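Local atomic coordinates of superoxide dismutase (PDB entry 4F2N), a protein that catalyses the dismutation of superoxide to molecular oxygen and hydrogen peroxide at an iron centre. Residues B[101-104]-B[105-109]; B[122-125]-B[126-129]. One frame throughout, in Å; residues are numbered along the deposited sequence.

Contact 1 of 2, residues B[101-104]-B[105-109]; sequences QAAQ and HFNHS. With FE2 (Fe (II) ion), chain N.
Gln-104 and His-108 stand one turn apart on helix 96-113 of the alpha-hairpin domain and reach together into the active site of this iron superoxide dismutase. The amide of Gln-104 and the imidazole of His-108 are turned steeply against each other, their planes 72° apart, with NE2 of Gln-104 lying 3.6 Å from CE1 of His-108. The ring's two nitrogens have separate tasks. NE2 binds the iron, which His-58, Asp-191 and His-195 also hold, while ND1 donates to the backbone O of Gln-104 at 2.8 Å. That carbonyl oxygen lies within the ring plane and takes the backbone N-H of His-108 as well, the two donors arriving from opposite faces of its plane. The ND1 bond, made in the plane of the ring, should restrain rotation of the imidazole, whose NE2 is directed at the iron.

With CG beside the backbone N (chi1 -73°) and the chain bent at chi2, Gln-104 directs its amide toward the iron-bound water. NE2 donates to this water at 3.2 Å and is hydrogen-bonded to Tyr-66 OH. On the other branch OE1 is bonded to Trp-156 NE1 and to ND2 of Asn-107. The two amides are turned 76° apart, yet this bond is well directed: ND2 lies in the carbonyl plane of Gln-104. Asn-107 ND2 also donates to Ala-176 O. Farther from the iron, His-105 ND1 is hydrogen-bonded to His-63 NE2, and the hydroxyl OG of Ser-109 donates to the backbone O of His-105 at 2.9 Å.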
loop_
_atom_site.group_PDB
_atom_site.type_symbol
_atom_site.label_atom_id
_atom_site.label_comp_id
_atom_site.label_asym_id
_atom_site.label_seq_id
_atom_site.Cartn_x
_atom_site.Cartn_y
_atom_site.Cartn_z
ATOM N N GLN B 101 9.598 4.136 9.973
ATOM C CA GLN B 101 10.067 5.450 9.484
ATOM C C GLN B 101 11.533 5.342 9.033
ATOM O O GLN B 101 11.918 5.925 8.017
ATOM C CB GLN B 101 9.922 6.537 10.550
ATOM C CG GLN B 101 8.515 6.671 11.133
ATOM C CD GLN B 101 7.476 7.032 10.100
ATOM O OE1 GLN B 101 7.550 8.076 9.437
ATOM N NE2 GLN B 101 6.515 6.163 9.931
ATOM N N ALA B 102 12.343 4.617 9.801
ATOM C CA ALA B 102 13.791 4.477 9.487
ATOM C C ALA B 102 14.004 3.707 8.188
ATOM O O ALA B 102 14.751 4.166 7.278
ATOM C CB ALA B 102 14.524 3.802 10.644
ATOM N N ALA B 103 13.300 2.584 8.050
ATOM C CA ALA B 103 13.370 1.790 6.805
ATOM C C ALA B 103 12.839 2.588 5.617
ATOM O O ALA B 103 13.483 2.608 4.582
ATOM C CB ALA B 103 12.630 0.457 6.942
ATOM N N GLN B 104 11.680 3.249 5.745
ATOM C CA GLN B 104 11.197 4.074 4.622
ATOM C C GLN B 104 12.159 5.201 4.256
ATOM O O GLN B 104 12.312 5.545 3.067
ATOM C CB GLN B 104 9.776 4.628 4.876
ATOM C CG GLN B 104 8.688 3.552 4.761
ATOM C CD GLN B 104 8.506 3.045 3.315
ATOM O OE1 GLN B 104 9.292 2.213 2.829
ATOM N NE2 GLN B 104 7.471 3.528 2.637
ATOM N N HIS B 105 12.807 5.808 5.258
ATOM C CA HIS B 105 13.809 6.847 4.974
ATOM C C HIS B 105 14.945 6.270 4.157
ATOM O O HIS B 105 15.323 6.809 3.113
ATOM C CB HIS B 105 14.302 7.546 6.259
ATOM C CG HIS B 105 15.425 8.535 6.037
ATOM N ND1 HIS B 105 15.480 9.357 4.956
ATOM C CD2 HIS B 105 16.548 8.845 6.824
ATOM C CE1 HIS B 105 16.567 10.144 5.045
ATOM N NE2 HIS B 105 17.237 9.821 6.170
ATOM N N PHE B 106 15.461 5.146 4.607
ATOM C CA PHE B 106 16.532 4.470 3.892
ATOM C C PHE B 106 16.047 4.065 2.486
ATOM O O PHE B 106 16.754 4.308 1.485
ATOM C CB PHE B 106 17.013 3.228 4.670
ATOM C CG PHE B 106 17.926 2.336 3.856
ATOM C CD1 PHE B 106 19.303 2.550 3.860
ATOM C CD2 PHE B 106 17.409 1.315 3.054
ATOM C CE1 PHE B 106 20.156 1.765 3.067
ATOM C CE2 PHE B 106 18.241 0.522 2.261
ATOM C CZ PHE B 106 19.628 0.748 2.274
ATOM N N ASN B 107 14.862 3.454 2.406
ATOM C CA ASN B 107 14.392 2.908 1.120
ATOM C C ASN B 107 14.283 4.012 0.090
ATOM O O ASN B 107 14.727 3.830 -1.051
ATOM C CB ASN B 107 13.043 2.186 1.250
ATOM C CG ASN B 107 13.135 0.941 2.103
ATOM O OD1 ASN B 107 14.226 0.365 2.292
ATOM N ND2 ASN B 107 11.998 0.512 2.619
ATOM N N HIS B 108 13.720 5.157 0.489
ATOM C CA HIS B 108 13.572 6.299 -0.455
ATOM C C HIS B 108 14.908 6.897 -0.827
ATOM O O HIS B 108 15.133 7.234 -1.995
ATOM C CB HIS B 108 12.626 7.394 0.088
ATOM C CG HIS B 108 11.158 6.998 0.038
ATOM N ND1 HIS B 108 10.564 6.260 1.018
ATOM C CD2 HIS B 108 10.199 7.185 -0.945
ATOM C CE1 HIS B 108 9.293 6.012 0.692
ATOM N NE2 HIS B 108 9.057 6.557 -0.522
ATOM N N SER B 109 15.806 7.059 0.147
ATOM C CA SER B 109 17.146 7.595 -0.124
ATOM C C SER B 109 17.878 6.764 -1.151
ATOM O O SER B 109 18.542 7.287 -2.047
ATOM C CB SER B 109 17.965 7.714 1.179
ATOM O OG SER B 109 17.318 8.637 2.041
HETATM FE FE FE2 N . 7.614 5.894 -1.821
HETATM O O HOH W 1 7.260 4.091 -0.508
#

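Contact 2 of 2, residues B[122-125]-B[126-129]; sequences MPKT and LENA
Lys-124 and Glu-127 both start with CG anti to the backbone N, but their chains then part in shape: the lysine bends at chi2 (56°) and again at chi3, whereas the glutamate runs out extended. The folded lysine thus swings its ammonium group back to the carboxylate, forming an i to i+3 salt bridge in the first turn of helix 124-134. Pro-123 occupies the N-cap position just before that turn. NZ of Lys-124 lies 2.9 Å from OE1 of Glu-127 and meets it from above the carboxylate plane, 55° out of it. A negative charge so close to the amino end of a helix should also interact favourably with the helix dipole.

The bend at chi2 lays CD of Lys-124 against Asn-128, 3.6 Å from its amide oxygen OD1. Beneath these polar ends the backbone begins its regular pattern. The carbonyl O of Pro-123 takes an almost straight bond from the N-H of Glu-127, with a weak second one from the N-H of Leu-126; Asn-128 N and Ala-129 N then donate to the O atoms of Lys-124 and Thr-125.

On the apolar side, Met-122 and Leu-126 cross at about a right angle, CG of the methionine resting 3.8 Å from CD2 of the leucine. Both side chains touch Trp-218 of helix 218-229, and Met-122 also meets Val-137 of helix 137-149, which ties the start of helix 124-134 to its neighbours in the C-terminal domain. A bend at chi3 turns the methyl end of Met-122 aside, while its sulfur SD lies 3.6 Å from CA of Glu-127.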
loop_
_atom_site.group_PDB
_atom_site.type_symbol
_atom_site.label_atom_id
_atom_site.label_comp_id
_atom_site.label_asym_id
_atom_site.label_seq_id
_atom_site.Cartn_x
_atom_site.Cartn_y
_atom_site.Cartn_z
ATOM N N MET B 122 24.432 1.413 -18.614
ATOM C CA MET B 122 24.950 0.347 -17.767
ATOM C C MET B 122 26.385 0.013 -18.156
ATOM O O MET B 122 26.649 -0.336 -19.302
ATOM C CB MET B 122 24.087 -0.891 -17.921
ATOM C CG MET B 122 24.410 -2.025 -16.956
ATOM S SD MET B 122 23.379 -3.433 -17.394
ATOM C CE MET B 122 21.755 -2.847 -16.914
ATOM N N PRO B 123 27.317 0.142 -17.208
ATOM C CA PRO B 123 28.695 -0.237 -17.492
ATOM C C PRO B 123 28.801 -1.722 -17.779
ATOM O O PRO B 123 28.002 -2.530 -17.273
ATOM C CB PRO B 123 29.431 0.092 -16.194
ATOM C CG PRO B 123 28.565 1.102 -15.505
ATOM C CD PRO B 123 27.162 0.705 -15.854
ATOM N N LYS B 124 29.806 -2.074 -18.571
ATOM C CA LYS B 124 30.061 -3.451 -18.963
ATOM C C LYS B 124 30.176 -4.428 -17.770
ATOM O O LYS B 124 29.647 -5.550 -17.821
ATOM C CB LYS B 124 31.306 -3.488 -19.883
ATOM C CG LYS B 124 31.671 -4.855 -20.452
ATOM C CD LYS B 124 30.533 -5.501 -21.227
ATOM C CE LYS B 124 30.162 -4.680 -22.451
ATOM N NZ LYS B 124 29.106 -5.381 -23.227
ATOM N N THR B 125 30.820 -4.005 -16.686
ATOM C CA THR B 125 30.978 -4.887 -15.511
ATOM C C THR B 125 29.612 -5.381 -15.017
ATOM O O THR B 125 29.405 -6.579 -14.759
ATOM C CB THR B 125 31.723 -4.176 -14.358
ATOM O OG1 THR B 125 33.059 -3.903 -14.778
ATOM C CG2 THR B 125 31.789 -5.075 -13.106
ATOM N N LEU B 126 28.680 -4.440 -14.919
ATOM C CA LEU B 126 27.329 -4.739 -14.421
ATOM C C LEU B 126 26.548 -5.578 -15.418
ATOM O O LEU B 126 25.903 -6.552 -15.026
ATOM C CB LEU B 126 26.574 -3.453 -14.079
ATOM C CG LEU B 126 25.178 -3.677 -13.456
ATOM C CD1 LEU B 126 25.225 -4.555 -12.207
ATOM C CD2 LEU B 126 24.529 -2.328 -13.165
ATOM N N GLU B 127 26.617 -5.210 -16.699
ATOM C CA GLU B 127 25.965 -5.975 -17.758
ATOM C C GLU B 127 26.355 -7.464 -17.714
ATOM O O GLU B 127 25.482 -8.335 -17.734
ATOM C CB GLU B 127 26.307 -5.394 -19.131
ATOM C CG GLU B 127 25.490 -6.006 -20.252
ATOM C CD GLU B 127 25.733 -5.307 -21.576
ATOM O OE1 GLU B 127 26.741 -4.567 -21.696
ATOM O OE2 GLU B 127 24.916 -5.499 -22.499
ATOM N N ASN B 128 27.666 -7.735 -17.654
ATOM C CA ASN B 128 28.184 -9.097 -17.548
ATOM C C ASN B 128 27.632 -9.835 -16.321
ATOM O O ASN B 128 27.245 -11.001 -16.419
ATOM C CB ASN B 128 29.728 -9.101 -17.508
ATOM C CG ASN B 128 30.358 -8.656 -18.821
ATOM O OD1 ASN B 128 29.737 -8.726 -19.883
ATOM N ND2 ASN B 128 31.606 -8.210 -18.752
ATOM N N ALA B 129 27.596 -9.146 -15.177
ATOM C CA ALA B 129 27.147 -9.768 -13.917
ATOM C C ALA B 129 25.664 -10.122 -13.974
ATOM O O ALA B 129 25.256 -11.196 -13.522
ATOM C CB ALA B 129 27.410 -8.844 -12.748
#

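Contact 1 is buried near the middle of the subunit, contact 2 partly exposed at its periphery; their centres are 27 Å apart, on opposite sides of the chain's centre, and they do not touch. Helices 96-113 and 124-134 follow each other in the chain but belong to the alpha-hairpin domain and the C-terminal domain respectively. Both contacts are local, within a single helix, yet their chemistry differs. Within helix 96-113, amides and imidazoles form a directed hydrogen-bond network around iron, and Gln-104 also packs on Phe-152 of the second subunit. At the start of helix 124-134, an ion pair lies on one side and apolar side chains on another, without metal or subunit contact.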